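Side-chain contacts in carbohydrate binding module (Ruminococcus flavefaciens, PDB 4V1K), which probably binds cellulosic or related plant cell-wall carbohydrate as a module of the cellulosomal family 9 glycoside hydrolase Cel9A: residues A[55-58]-A[59-63]; A[93-96]-A[97-100]. All blocks are in the same frame, centred on the assembly; numbering follows the deposited sequence. Where two conformers were deposited one is given.

Contact 1 (A[55-58]-A[59-63]); sequences GKYV and GQFGT
Tyr57 lays its phenol along its own strand and over the backbone of Gly59, two residues on. One ring face receives Gly59 N, which stands 3.5 Å above the ring plane and displaced toward the rim. The close packing is at the phenol end, where Tyr57 OH lies 3.3 Å from Gly59 CA, with CZ close behind. Gly59 has no CB, and a beta carbon there would run into the hydroxyl. Rotation about the first side-chain bond sends the ring forward: CG is roughly anti to the backbone N (chi1 158°), pointing the hydroxyl toward Gln60 and Phe61. Tyr57 OH comes 3.4 Å from Gln60 N at an angle too poor for a bond, and is satisfied instead by Gly113 O. Phe61 meets the phenol more loosely, with its CE1 4.2 Å from Tyr57 OH. A leucine in place of Tyr57 would probably leave Gly113 O without this partner and open a gap above Gly59. The solvent side is represented by Lys56, which is exposed, and by Gln60, partly exposed, whose CB turns away from 55-58 and whose amide is joined to Gly76 O and Trp115 NE1. Val58, though near a bound 2-hydroxybutane-1,4-diol, is buried. The inward side chains are characteristic of a beta-sandwich core: Tyr57 and Phe61 meet Phe112 and also touch Ile90 of strand 87-93, in the opposing sheet, where Phe61 reaches Val44 and Val46 of strand 41-49 as well. Within its own sheet, strand 55-64 runs antiparallel to strands 73-83 and 109-114.

Contact 2 (A[93-96]-A[97-100]); sequences KVPS and DISS
The carbonyl oxygen of Pro95 takes two backbone N-H groups at the start of a single-turn helix, with Pro95 itself as the N-cap. Ser99 N gives the stronger bond, 2.9 Å to Pro95 O and nearly straight, with an N-H...O angle of 171°; it approaches almost in line with the carbonyl. The second, from Ile98 N at 3.0 Å from Pro95 O, is bent and weak. One residue on, Ser100 N bonds to Ser96 O, the donor tilted 26° from the carbonyl plane; with the bond from Ser99 this makes two successive i to i+4 bonds. Ser99 OG, in the conformer described, folds back between its own backbone N and carbonyl carbon (chi1 64°), which brings it close to Ser96 O. The hydroxyl is also hydrogen-bonded to Lys40 NZ, and a water that it shares with Val94 O ties the helix to the incoming loop. Apolar contacts line another part of the turn. Val94, whose backbone is bonded to Thr42 in the neighbouring strand 41-49, places CG1 4.1 Å from Ile98 CG2, while the same methyl touches Ser99 CB at 3.9 Å. Ile98 is buried, and its long branch runs beside the proline ring in the same direction, with CD1 4.1 Å from Pro95 CG. Two loop residues, Val94 and Pro95, join the end of strand 87-93, an outermost strand of the four-stranded sheet, to this turn. Its exposed flank carries Asp97, whose carboxylate slants across the proline, OD1 resting 3.4 Å from Pro95 CB.

Contact 1 lies in the interior and contact 2 at the periphery, about 8 and 14 Å from the centre of the chain and about 17 Å from each other, centre to centre. Residues 55-63 form one extended strand whose contact is aromatic packing against glycine backbone, with no hydrogen bond between its halves. Residues 93-100 depend instead on helical backbone bonds and a serine hydroxyl, with a small apolar patch beneath. Contact 1 lies within a strand of one sheet and contact 2 follows the end of a strand of the other; that strand, 87-93, packs on the aromatics of contact 1. They also touch directly, Thr63 CG2 lying 3.7 Å from Ile98 CG2.

Contact 1 (A[55-58]-A[59-63])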
ATOM      1  N   GLY A  55      -1.818 -17.832  -1.453  1.00 20.61           N
ATOM      2  CA  GLY A  55      -0.564 -18.092  -2.144  1.00 19.83           C
ATOM      3  C   GLY A  55       0.315 -16.868  -2.278  1.00 20.63           C
ATOM      4  O   GLY A  55       0.341 -16.025  -1.379  1.00 21.75           O
ATOM      5  N   LYS A  56       1.067 -16.796  -3.379  1.00 19.02           N
ATOM      6  CA  LYS A  56       2.042 -15.731  -3.563  1.00 20.07           C
ATOM      7  C   LYS A  56       1.468 -14.447  -4.155  1.00 19.04           C
ATOM      8  O   LYS A  56       0.698 -14.462  -5.132  1.00 20.48           O
ATOM      9  CB  LYS A  56       3.221 -16.188  -4.421  1.00 21.28           C
ATOM     10  CG  LYS A  56       4.347 -16.738  -3.561  1.00 25.02           C
ATOM     11  CD  LYS A  56       5.603 -17.029  -4.365  1.00 24.21           C
ATOM     12  CE  LYS A  56       5.520 -18.322  -5.128  1.00 22.50           C
ATOM     13  NZ  LYS A  56       5.506 -19.519  -4.241  1.00 24.66           N
ATOM     14  N   TYR A  57       1.894 -13.362  -3.546  1.00 20.15           N
ATOM     15  CA  TYR A  57       1.766 -11.988  -4.047  1.00 19.00           C
ATOM     16  C   TYR A  57       3.143 -11.509  -4.496  1.00 17.96           C
ATOM     17  O   TYR A  57       4.123 -11.747  -3.805  1.00 18.25           O
ATOM     18  CB  TYR A  57       1.268 -11.066  -2.910  1.00 18.62           C
ATOM     19  CG  TYR A  57       1.574  -9.580  -3.066  1.00 18.70           C
ATOM     20  CD1 TYR A  57       0.708  -8.725  -3.762  1.00 18.08           C
ATOM     21  CD2 TYR A  57       2.728  -9.024  -2.523  1.00 20.05           C
ATOM     22  CE1 TYR A  57       0.999  -7.379  -3.911  1.00 18.64           C
ATOM     23  CE2 TYR A  57       3.044  -7.676  -2.680  1.00 18.18           C
ATOM     24  CZ  TYR A  57       2.174  -6.849  -3.350  1.00 18.27           C
ATOM     25  OH  TYR A  57       2.516  -5.510  -3.452  1.00 18.86           O
ATOM     26  N   VAL A  58       3.186 -10.786  -5.613  1.00 17.28           N
ATOM     27  CA  VAL A  58       4.372 -10.065  -6.050  1.00 16.86           C
ATOM     28  C   VAL A  58       3.913  -8.664  -6.405  1.00 16.70           C
ATOM     29  O   VAL A  58       2.947  -8.481  -7.150  1.00 17.11           O
ATOM     30  CB  VAL A  58       5.032 -10.695  -7.277  1.00 17.66           C
ATOM     31  CG1 VAL A  58       6.291  -9.925  -7.672  1.00 19.13           C
ATOM     32  CG2 VAL A  58       5.357 -12.161  -7.042  1.00 19.54           C
ATOM     33  N   GLY A  59       4.603  -7.655  -5.880  1.00 16.25           N
ATOM     34  CA  GLY A  59       4.226  -6.267  -6.177  1.00 16.59           C
ATOM     35  C   GLY A  59       5.165  -5.264  -5.548  1.00 16.56           C
ATOM     36  O   GLY A  59       6.236  -5.606  -5.114  1.00 17.97           O
ATOM     37  N   GLN A  60       4.756  -4.001  -5.561  1.00 17.63           N
ATOM     38  CA  GLN A  60       5.563  -2.882  -5.090  1.00 16.71           C
ATOM     39  C   GLN A  60       4.620  -1.802  -4.629  1.00 16.34           C
ATOM     40  O   GLN A  60       3.493  -1.698  -5.138  1.00 16.72           O
ATOM     41  CB  GLN A  60       6.386  -2.261  -6.239  1.00 20.49           C
ATOM     42  CG  GLN A  60       7.686  -2.880  -6.517  1.00 24.70           C
ATOM     43  CD  GLN A  60       8.389  -2.292  -7.691  1.00 22.86           C
ATOM     44  OE1 GLN A  60       8.105  -2.672  -8.803  1.00 23.23           O
ATOM     45  NE2 GLN A  60       9.361  -1.415  -7.453  1.00 23.46           N
ATOM     46  N   PHE A  61       5.110  -0.976  -3.705  1.00 15.64           N
ATOM     47  CA  PHE A  61       4.387   0.223  -3.261  1.00 15.02           C
ATOM     48  C   PHE A  61       4.976   1.478  -3.900  1.00 15.55           C
ATOM     49  O   PHE A  61       6.181   1.571  -4.153  1.00 17.39           O
ATOM     50  CB  PHE A  61       4.419   0.391  -1.735  1.00 16.55           C
ATOM     51  CG  PHE A  61       3.614  -0.643  -0.980  1.00 17.56           C
ATOM     52  CD1 PHE A  61       4.017  -1.971  -0.921  1.00 19.16           C
ATOM     53  CD2 PHE A  61       2.463  -0.288  -0.323  1.00 17.98           C
ATOM     54  CE1 PHE A  61       3.284  -2.908  -0.216  1.00 20.29           C
ATOM     55  CE2 PHE A  61       1.732  -1.211   0.399  1.00 18.39           C
ATOM     56  CZ  PHE A  61       2.139  -2.544   0.456  1.00 19.65           C
ATOM     57  N   GLY A  62       4.092   2.455  -4.141  1.00 15.69           N
ATOM     58  CA  GLY A  62       4.511   3.791  -4.527  1.00 17.11           C
ATOM     59  C   GLY A  62       3.817   4.856  -3.690  1.00 16.30           C
ATOM     60  O   GLY A  62       2.774   4.600  -3.084  1.00 15.92           O
ATOM     61  N   THR A  63       4.377   6.055  -3.690  1.00 15.19           N
ATOM     62  CA  THR A  63       3.800   7.168  -2.942  1.00 13.84           C
ATOM     63  C   THR A  63       4.050   8.512  -3.615  1.00 15.01           C
ATOM     64  O   THR A  63       5.107   8.764  -4.216  1.00 16.00           O
ATOM     65  CB  THR A  63       4.336   7.201  -1.483  1.00 15.83           C
ATOM     66  OG1 THR A  63       3.755   8.284  -0.736  1.00 16.28           O
ATOM     67  CG2 THR A  63       5.864   7.334  -1.468  1.00 16.31           C
TER

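Contact 2 (A[93-96]-A[97-100])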
ATOM      1  N   LYS A  93       8.365  -1.927   4.574  1.00 19.80           N
ATOM      2  CA  LYS A  93       9.200  -1.132   5.474  1.00 21.39           C
ATOM      3  C   LYS A  93       9.734   0.049   4.657  1.00 20.72           C
ATOM      4  O   LYS A  93      10.482  -0.131   3.682  1.00 22.77           O
ATOM      5  CB  LYS A  93      10.345  -1.983   6.077  1.00 24.79           C
ATOM      6  CG  LYS A  93       9.795  -3.204   6.837  1.00 32.05           C
ATOM      7  CD  LYS A  93      10.802  -3.971   7.650  1.00 44.64           C
ATOM      8  CE  LYS A  93      10.060  -4.971   8.532  1.00 53.18           C
ATOM      9  NZ  LYS A  93      10.976  -5.777   9.380  1.00 66.22           N
ATOM     10  N   VAL A  94       9.272   1.251   5.007  1.00 18.04           N
ATOM     11  CA  VAL A  94       9.531   2.431   4.200  1.00 18.64           C
ATOM     12  C   VAL A  94      10.966   2.916   4.422  1.00 19.63           C
ATOM     13  O   VAL A  94      11.351   3.188   5.557  1.00 23.13           O
ATOM     14  CB  VAL A  94       8.532   3.550   4.526  1.00 18.63           C
ATOM     15  CG1 VAL A  94       8.754   4.735   3.618  1.00 19.97           C
ATOM     16  CG2 VAL A  94       7.085   3.054   4.369  1.00 19.14           C
ATOM     17  N   PRO A  95      11.766   3.050   3.344  1.00 21.51           N
ATOM     18  CA  PRO A  95      13.110   3.587   3.538  1.00 24.56           C
ATOM     19  C   PRO A  95      13.111   5.032   4.052  1.00 23.34           C
ATOM     20  O   PRO A  95      12.236   5.818   3.693  1.00 21.22           O
ATOM     21  CB  PRO A  95      13.728   3.542   2.129  1.00 27.84           C
ATOM     22  CG  PRO A  95      12.850   2.769   1.277  1.00 27.75           C
ATOM     23  CD  PRO A  95      11.501   2.732   1.929  1.00 21.99           C
ATOM     24  N   SER A  96      14.122   5.372   4.858  1.00 26.73           N
ATOM     25  CA  SER A  96      14.243   6.715   5.433  1.00 29.45           C
ATOM     26  C   SER A  96      14.207   7.812   4.376  1.00 28.19           C
ATOM     27  O   SER A  96      13.579   8.846   4.603  1.00 30.35           O
ATOM     28  CB  SER A  96      15.525   6.842   6.274  1.00 36.02           C
ATOM     29  OG  SER A  96      15.421   5.963   7.376  1.00 45.04           O
ATOM     30  N   ASP A  97      14.850   7.580   3.229  1.00 26.11           N
ATOM     31  CA  ASP A  97      14.904   8.591   2.158  1.00 29.91           C
ATOM     32  C   ASP A  97      13.563   8.807   1.459  1.00 29.35           C
ATOM     33  O   ASP A  97      13.359   9.812   0.876  1.00 43.23           O
ATOM     34  CB  ASP A  97      16.056   8.371   1.151  1.00 35.45           C
ATOM     35  CG  ASP A  97      15.931   7.085   0.282  1.00 33.93           C
ATOM     36  OD1 ASP A  97      14.988   6.273   0.454  1.00 41.99           O
ATOM     37  OD2 ASP A  97      16.828   6.884  -0.583  1.00 61.74           O
ATOM     38  N   ILE A  98      12.658   7.858   1.530  1.00 21.83           N
ATOM     39  CA  ILE A  98      11.278   8.097   1.072  1.00 19.32           C
ATOM     40  C   ILE A  98      10.405   8.692   2.188  1.00 18.47           C
ATOM     41  O   ILE A  98       9.647   9.653   1.954  1.00 18.85           O
ATOM     42  CB  ILE A  98      10.684   6.796   0.512  1.00 19.79           C
ATOM     43  CG1 ILE A  98      11.432   6.401  -0.773  1.00 22.57           C
ATOM     44  CG2 ILE A  98       9.189   6.965   0.224  1.00 21.60           C
ATOM     45  CD1 ILE A  98      10.918   5.144  -1.422  1.00 23.27           C
ATOM     46  N   SER A  99      10.490   8.131   3.396  1.00 19.73           N
ATOM     47  CA  SER A  99       9.624   8.600   4.484  0.50 20.76           C
ATOM     48  C   SER A  99       9.801  10.108   4.740  1.00 20.58           C
ATOM     49  O   SER A  99       8.833  10.804   5.072  1.00 21.67           O
ATOM     50  CB  SER A  99       9.818   7.774   5.761  0.50 24.77           C
ATOM     51  OG  SER A  99      11.115   7.908   6.273  0.50 30.27           O
ATOM     52  N   SER A 100      11.019  10.630   4.539  1.00 21.19           N
ATOM     53  CA  SER A 100      11.253  12.040   4.809  1.00 23.41           C
ATOM     54  C   SER A 100      10.567  12.996   3.812  1.00 20.00           C
ATOM     55  O   SER A 100      10.422  14.177   4.124  1.00 24.22           O
ATOM     56  CB  SER A 100      12.752  12.319   4.909  1.00 30.67           C
ATOM     57  OG  SER A 100      13.282  12.324   3.631  1.00 38.12           O
TER
HETATM   58  O   HOH W   1      11.090   5.153   7.653  1.00 43.16           O